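Local structure of glucose-resistance amylase regulator (Weissella paramesenteroides ATCC 33313, 4RK6) at residues Lys136-Thr139 against Asn140-Ser143; Thr107-Glu110 against Phe111-Met114; Gln55-Val58 against Phe59-Leu62. The protein binds glucose in the cleft of its sugar-binding module and probably represses transcription by binding DNA, as LacI-family regulators do. One frame throughout, in Å; residues are numbered along the deposited sequence.

In the fold
From the N terminus the chain first reaches interaction 3, inside helix 52-64, which packs on strand 42-48 and faces the second subunit. Interaction 2 follows at residues 107-114, where strand 104-108 gives way to helix 110-123 beside the glucose. Interaction 1 comes last, in the loop between strand 129-132 and helix 144-155, and it alone folds a loop back on itself. All three lie in series along the chain, so none crosses or encloses another. Interactions 1 and 2 have centres about 18 Å apart, whereas those of interactions 2 and 3 are about 31 Å apart. Arg145, on helix 144-155, joins the neighbourhood of interaction 1 to Glu110 of interaction 2.

Interaction 1: residues Lys136-Thr139 against Asn140-Ser143; sequences KLTT and NISS
Thr139 covers one face of the Asn140 side-chain amide: its carbonyl carbon C lies 3.5 Å from Asn140 CG, almost straight above it, and its methyl CG2 3.8 Å from Asn140 OD1, on the same side. Two other flat groups, the carbonyls of Ile141 and Lys136, are approached in contrasting ways. Thr138 OG1 reaches Ile141 O at 2.8 Å within the carbonyl plane, on a lone pair. Ser143 OG comes to Lys136 O, also at 2.8 Å, but from above one face, 55° out of the carbonyl plane. Both hydroxyls donate. OG1 of Thr138 is tucked between its own backbone N and carbonyl carbon (chi1 69°), which aims it across the turn, while OG of Ser143 is swung away from its backbone N toward Lys136 O.

The chain reversal is a type I beta-turn in its backbone angles, with Thr139 and Asn140 at the corner, and the two arms run 153° apart. It belongs to the loop between strand 129-132 and helix 144-155 of the periplasmic-binding-protein-like fold, and Ser143 occupies the N-cap position of that helix. The side chain of Ile141 comes to about 8 Å from the bound glucose.

A water adds a second tie between the arms: it accepts from Thr138 N at 2.9 Å and donates to Ile141 O at 3.0 Å, so two donors grip this oxygen. Leu137 CD2 touches Ser143 CB at 4.0 Å. Lys136 points its ammonium group out of the turn, to a salt bridge with Asp134 and a hydrogen bond with Asn168 O.

Interaction 2: residues Thr107-Glu110 against Phe111-Met114; sequences TSNE and FEMM
This is a helix N-cap: Asn109 starts helix 110-123 directly after strand 104-108, where the chain passes between the two lobes of the periplasmic-binding-protein-like fold. The evidence is the bond from Glu112 N to Asn109 OD1, 3.0 Å long and nearly straight at 167°, with the donor tilted 24° from the amide plane. Having CG anti to the backbone N (chi1 -172°) carries the Asn109 amide over the first helical turn. A water donates to the same OD1 and accepts from Phe111 N at 2.9 Å, closing a second link at the helix start. Backbone bonds Met113 N to Asn109 O (3.0 Å) and Met114 N to Glu110 O (3.1 Å) begin the regular helical pattern.

The selenomethionine Met113 bends at its last torsion, and its CE sits over one face of the Glu110 carboxylate, 3.5 Å from CD. Its SE lies 3.8 Å from Ser108 CB. The carboxylate is tied by a salt bridge to Arg145, a residue of the glucose pocket, and Ser108 OG binds Gln242, another. Around this turn, Met113 leans on Thr272 of strand 267-275, while Phe111 packs on Asn148 and Lys151 of helix 144-155.

Interaction 3: residues Gln55-Val58 against Phe59-Leu62; sequences QYQV and FQTL
Hydrogen bonding between Gln55-Val58 and Phe59-Leu62 is that of an uninterrupted alpha-helix, each residue of the second four donating to the one four places earlier. Phe59 N reaches Gln55 O at 3.0 Å and Gln60 N reaches Tyr56 O at 2.9 Å. Thr61 N to Gln57 O and Leu62 N to Val58 O continue the ladder. Gln57 O has a second, weak donor in the hydroxyl of Thr61, 3.3 Å away at OG1, which lies beside its own backbone N and so follows the N-H to the same carbonyl.

Aromatic contact links Tyr56 to Phe59. The rings meet obliquely, with centroids 5.6 Å apart and planes at 39°, and the touching atoms are Tyr56 CE1 and Phe59 CD2 at 3.7 Å. Both side chains set CG anti to the backbone N, which leans them the same way off the helix. Across the ring from CE1, but on the same side of the ring plane as Phe59 CD2, the extended Gln60 brings OE1 to 3.3 Å from Tyr56 CE2, its amide plane turned 43° from the ring.

The two glutamines only run side by side. Gln57 bends at chi2, bringing OE1 to 3.0 Å from Gln60 NE2, yet the angle is too poor for a hydrogen bond and the amide planes stand 78° apart.

A further apolar contact joins Val58 CG1 to Leu62 CD1, at 4.1 Å, one helical turn apart.

Helix 52-64 links parallel strands 42-48 and 69-72 in a beta-alpha-beta unit. Val58 packs on Thr46 and Leu48 of strand 42-48, and Phe59 on Lys84 and Leu85 of helix 79-87, while Gln57, Val58 and Thr61 meet Glu42 of the second subunit.

Interaction 1: residues Lys136-Thr139 against Asn140-Ser143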
loop_
_atom_site.group_PDB
_atom_site.type_symbol
_atom_site.label_atom_id
_atom_site.label_comp_id
_atom_site.label_asym_id
_atom_site.label_seq_id
_atom_site.Cartn_x
_atom_site.Cartn_y
_atom_site.Cartn_z
ATOM N N LYS A 136 -9.494 -5.301 -20.391
ATOM C CA LYS A 136 -10.883 -5.322 -20.864
ATOM C C LYS A 136 -11.257 -4.119 -21.730
ATOM O O LYS A 136 -10.705 -3.021 -21.590
ATOM C CB LYS A 136 -11.849 -5.389 -19.682
ATOM C CG LYS A 136 -11.810 -4.201 -18.729
ATOM C CD LYS A 136 -12.678 -4.445 -17.499
ATOM C CE LYS A 136 -12.803 -3.201 -16.626
ATOM N NZ LYS A 136 -11.517 -2.782 -15.985
ATOM N N LEU A 137 -12.220 -4.354 -22.616
ATOM C CA LEU A 137 -12.901 -3.294 -23.360
ATOM C C LEU A 137 -14.131 -2.836 -22.573
ATOM O O LEU A 137 -14.785 -3.650 -21.905
ATOM C CB LEU A 137 -13.322 -3.836 -24.732
ATOM C CG LEU A 137 -12.166 -4.244 -25.642
ATOM C CD1 LEU A 137 -12.605 -5.193 -26.761
ATOM C CD2 LEU A 137 -11.519 -2.999 -26.222
ATOM N N THR A 138 -14.450 -1.544 -22.630
ATOM C CA THR A 138 -15.607 -1.016 -21.926
ATOM C C THR A 138 -16.325 0.032 -22.758
ATOM O O THR A 138 -15.834 0.462 -23.802
ATOM C CB THR A 138 -15.221 -0.346 -20.593
ATOM O OG1 THR A 138 -14.489 0.848 -20.866
ATOM C CG2 THR A 138 -14.379 -1.287 -19.723
ATOM N N THR A 139 -17.480 0.461 -22.264
ATOM C CA THR A 139 -18.234 1.523 -22.928
ATOM C C THR A 139 -17.597 2.897 -22.808
ATOM O O THR A 139 -17.587 3.661 -23.786
ATOM C CB THR A 139 -19.687 1.572 -22.417
ATOM O OG1 THR A 139 -20.301 0.308 -22.673
ATOM C CG2 THR A 139 -20.487 2.662 -23.113
ATOM N N ASN A 140 -17.063 3.229 -21.631
ATOM C CA ASN A 140 -16.645 4.603 -21.342
ATOM C C ASN A 140 -15.159 4.844 -21.070
ATOM O O ASN A 140 -14.738 5.995 -20.994
ATOM C CB ASN A 140 -17.454 5.118 -20.155
ATOM C CG ASN A 140 -18.934 5.165 -20.453
ATOM O OD1 ASN A 140 -19.735 4.490 -19.815
ATOM N ND2 ASN A 140 -19.299 5.956 -21.443
ATOM N N ILE A 141 -14.377 3.777 -20.893
ATOM C CA ILE A 141 -12.949 3.920 -20.574
ATOM C C ILE A 141 -12.084 3.277 -21.648
ATOM O O ILE A 141 -12.230 2.091 -21.951
ATOM C CB ILE A 141 -12.626 3.331 -19.173
ATOM C CG1 ILE A 141 -13.373 4.126 -18.083
ATOM C CG2 ILE A 141 -11.119 3.343 -18.897
ATOM C CD1 ILE A 141 -13.465 3.422 -16.744
ATOM N N SER A 142 -11.168 4.078 -22.189
ATOM C CA SER A 142 -10.212 3.629 -23.199
ATOM C C SER A 142 -9.430 2.449 -22.655
ATOM O O SER A 142 -9.017 2.461 -21.479
ATOM C CB SER A 142 -9.235 4.756 -23.546
ATOM O OG SER A 142 -9.907 5.884 -24.060
ATOM N N SER A 143 -9.255 1.430 -23.488
ATOM C CA SER A 143 -8.446 0.266 -23.126
ATOM C C SER A 143 -7.008 0.523 -23.543
ATOM O O SER A 143 -6.476 -0.141 -24.416
ATOM C CB SER A 143 -8.979 -1.003 -23.784
ATOM O OG SER A 143 -8.516 -2.141 -23.068
HETATM O O HOH W 1 -12.552 0.119 -24.148
#

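Interaction 2: residues Thr107-Glu110 against Phe111-Met114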
loop_
_atom_site.group_PDB
_atom_site.type_symbol
_atom_site.label_atom_id
_atom_site.label_comp_id
_atom_site.label_asym_id
_atom_site.label_seq_id
_atom_site.Cartn_x
_atom_site.Cartn_y
_atom_site.Cartn_z
ATOM N N THR A 107 1.520 12.734 -17.007
ATOM C CA THR A 107 1.480 11.278 -17.142
ATOM C C THR A 107 2.769 10.738 -17.723
ATOM O O THR A 107 3.509 11.443 -18.436
ATOM C CB THR A 107 0.263 10.852 -18.021
ATOM O OG1 THR A 107 0.161 9.422 -18.101
ATOM C CG2 THR A 107 0.385 11.409 -19.444
ATOM N N SER A 108 3.053 9.470 -17.436
ATOM C CA SER A 108 4.017 8.735 -18.237
ATOM C C SER A 108 3.397 8.556 -19.613
ATOM O O SER A 108 2.167 8.456 -19.736
ATOM C CB SER A 108 4.323 7.362 -17.602
ATOM O OG SER A 108 4.860 7.506 -16.279
ATOM N N ASN A 109 4.233 8.463 -20.637
ATOM C CA ASN A 109 3.746 8.215 -21.976
ATOM C C ASN A 109 3.421 6.743 -22.184
ATOM O O ASN A 109 4.318 5.910 -22.260
ATOM C CB ASN A 109 4.753 8.685 -23.023
ATOM C CG ASN A 109 4.209 8.625 -24.445
ATOM O OD1 ASN A 109 3.931 7.561 -25.002
ATOM N ND2 ASN A 109 4.098 9.796 -25.067
ATOM N N GLU A 110 2.136 6.439 -22.297
ATOM C CA GLU A 110 1.673 5.050 -22.293
ATOM C C GLU A 110 2.199 4.237 -23.474
ATOM O O GLU A 110 2.640 3.107 -23.292
ATOM C CB GLU A 110 0.145 4.982 -22.212
ATOM C CG GLU A 110 -0.421 5.276 -20.834
ATOM C CD GLU A 110 -0.408 4.058 -19.909
ATOM O OE1 GLU A 110 -0.101 2.928 -20.358
ATOM O OE2 GLU A 110 -0.749 4.242 -18.737
ATOM N N PHE A 111 2.185 4.792 -24.686
ATOM C CA PHE A 111 2.679 4.013 -25.799
ATOM C C PHE A 111 4.181 3.768 -25.691
ATOM O O PHE A 111 4.654 2.684 -26.009
ATOM C CB PHE A 111 2.336 4.626 -27.159
ATOM C CG PHE A 111 2.795 3.774 -28.297
ATOM C CD1 PHE A 111 2.081 2.632 -28.659
ATOM C CD2 PHE A 111 3.989 4.055 -28.947
ATOM C CE1 PHE A 111 2.536 1.806 -29.663
ATOM C CE2 PHE A 111 4.441 3.233 -29.961
ATOM C CZ PHE A 111 3.714 2.109 -30.318
ATOM N N GLU A 112 4.933 4.779 -25.272
ATOM C CA GLU A 112 6.375 4.614 -25.105
ATOM C C GLU A 112 6.698 3.538 -24.079
ATOM O O GLU A 112 7.620 2.728 -24.297
ATOM C CB GLU A 112 7.014 5.929 -24.687
ATOM C CG GLU A 112 8.528 5.961 -24.764
ATOM C CD GLU A 112 9.095 7.318 -24.370
ATOM O OE1 GLU A 112 9.995 7.357 -23.508
ATOM O OE2 GLU A 112 8.636 8.350 -24.909
HETATM N N MSE A 113 5.968 3.537 -22.955
HETATM C CA MSE A 113 6.168 2.486 -21.924
HETATM C C MSE A 113 5.966 1.144 -22.533
HETATM O O MSE A 113 6.850 0.274 -22.466
HETATM C CB MSE A 113 5.215 2.603 -20.738
HETATM C CG MSE A 113 5.553 3.791 -19.848
HETATM SE SE MSE A 113 4.653 3.569 -18.113
HETATM C CE MSE A 113 2.836 4.088 -18.705
HETATM N N MSE A 114 4.817 0.958 -23.174
HETATM C CA MSE A 114 4.474 -0.355 -23.727
HETATM C C MSE A 114 5.408 -0.766 -24.823
HETATM O O MSE A 114 5.849 -1.916 -24.889
HETATM C CB MSE A 114 3.058 -0.372 -24.272
HETATM C CG MSE A 114 2.660 -1.743 -24.798
HETATM SE SE MSE A 114 2.511 -3.053 -23.325
HETATM C CE MSE A 114 1.035 -2.182 -22.404
HETATM O O HOH W 2 0.958 7.346 -25.488
#

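Interaction 3: residues Gln55-Val58 against Phe59-Leu62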
loop_
_atom_site.group_PDB
_atom_site.type_symbol
_atom_site.label_atom_id
_atom_site.label_comp_id
_atom_site.label_asym_id
_atom_site.label_seq_id
_atom_site.Cartn_x
_atom_site.Cartn_y
_atom_site.Cartn_z
ATOM N N GLN A 55 -20.483 10.503 -5.015
ATOM C CA GLN A 55 -19.615 11.368 -5.809
ATOM C C GLN A 55 -20.033 12.824 -5.682
ATOM O O GLN A 55 -19.188 13.719 -5.527
ATOM C CB GLN A 55 -19.598 10.914 -7.269
ATOM C CG GLN A 55 -18.924 9.567 -7.488
ATOM C CD GLN A 55 -19.029 9.083 -8.922
ATOM O OE1 GLN A 55 -19.798 9.636 -9.716
ATOM N NE2 GLN A 55 -18.265 8.041 -9.264
ATOM N N TYR A 56 -21.335 13.086 -5.706
ATOM C CA TYR A 56 -21.808 14.453 -5.595
ATOM C C TYR A 56 -21.487 15.066 -4.220
ATOM O O TYR A 56 -21.166 16.237 -4.137
ATOM C CB TYR A 56 -23.301 14.589 -5.940
ATOM C CG TYR A 56 -23.713 16.043 -6.023
ATOM C CD1 TYR A 56 -23.338 16.832 -7.108
ATOM C CD2 TYR A 56 -24.437 16.645 -4.993
ATOM C CE1 TYR A 56 -23.689 18.171 -7.179
ATOM C CE2 TYR A 56 -24.792 17.983 -5.057
ATOM C CZ TYR A 56 -24.415 18.741 -6.149
ATOM O OH TYR A 56 -24.767 20.068 -6.214
ATOM N N GLN A 57 -21.561 14.260 -3.159
ATOM C CA GLN A 57 -21.183 14.718 -1.806
ATOM C C GLN A 57 -19.710 15.111 -1.746
ATOM O O GLN A 57 -19.370 16.154 -1.184
ATOM C CB GLN A 57 -21.479 13.646 -0.736
ATOM C CG GLN A 57 -22.945 13.243 -0.608
ATOM C CD GLN A 57 -23.877 14.430 -0.421
ATOM O OE1 GLN A 57 -23.646 15.282 0.436
ATOM N NE2 GLN A 57 -24.937 14.492 -1.224
ATOM N N VAL A 58 -18.851 14.280 -2.333
ATOM C CA VAL A 58 -17.423 14.581 -2.458
ATOM C C VAL A 58 -17.220 15.919 -3.155
ATOM O O VAL A 58 -16.408 16.732 -2.727
ATOM C CB VAL A 58 -16.674 13.484 -3.249
ATOM C CG1 VAL A 58 -15.257 13.927 -3.618
ATOM C CG2 VAL A 58 -16.628 12.195 -2.454
ATOM N N PHE A 59 -17.954 16.146 -4.236
ATOM C CA PHE A 59 -17.862 17.405 -4.933
ATOM C C PHE A 59 -18.272 18.567 -4.026
ATOM O O PHE A 59 -17.599 19.596 -3.989
ATOM C CB PHE A 59 -18.718 17.404 -6.212
ATOM C CG PHE A 59 -19.002 18.769 -6.719
ATOM C CD1 PHE A 59 -18.033 19.471 -7.413
ATOM C CD2 PHE A 59 -20.236 19.374 -6.504
ATOM C CE1 PHE A 59 -18.281 20.752 -7.864
ATOM C CE2 PHE A 59 -20.485 20.660 -6.951
ATOM C CZ PHE A 59 -19.506 21.351 -7.637
ATOM N N GLN A 60 -19.372 18.422 -3.297
ATOM C CA GLN A 60 -19.786 19.473 -2.357
ATOM C C GLN A 60 -18.697 19.797 -1.309
ATOM O O GLN A 60 -18.545 20.954 -0.928
ATOM C CB GLN A 60 -21.105 19.110 -1.688
ATOM C CG GLN A 60 -22.284 19.218 -2.642
ATOM C CD GLN A 60 -23.596 18.769 -2.018
ATOM O OE1 GLN A 60 -24.599 19.480 -2.079
ATOM N NE2 GLN A 60 -23.597 17.583 -1.421
ATOM N N THR A 61 -17.953 18.769 -0.884
ATOM C CA THR A 61 -16.811 18.887 0.049
ATOM C C THR A 61 -15.634 19.647 -0.591
ATOM O O THR A 61 -14.937 20.411 0.066
ATOM C CB THR A 61 -16.337 17.477 0.486
ATOM O OG1 THR A 61 -17.354 16.862 1.285
ATOM C CG2 THR A 61 -15.029 17.521 1.280
ATOM N N LEU A 62 -15.428 19.443 -1.883
ATOM C CA LEU A 62 -14.383 20.174 -2.613
ATOM C C LEU A 62 -14.656 21.672 -2.759
ATOM O O LEU A 62 -13.803 22.465 -2.363
ATOM C CB LEU A 62 -14.070 19.491 -3.949
ATOM C CG LEU A 62 -13.420 18.103 -3.777
ATOM C CD1 LEU A 62 -13.446 17.262 -5.055
ATOM C CD2 LEU A 62 -11.999 18.188 -3.249
#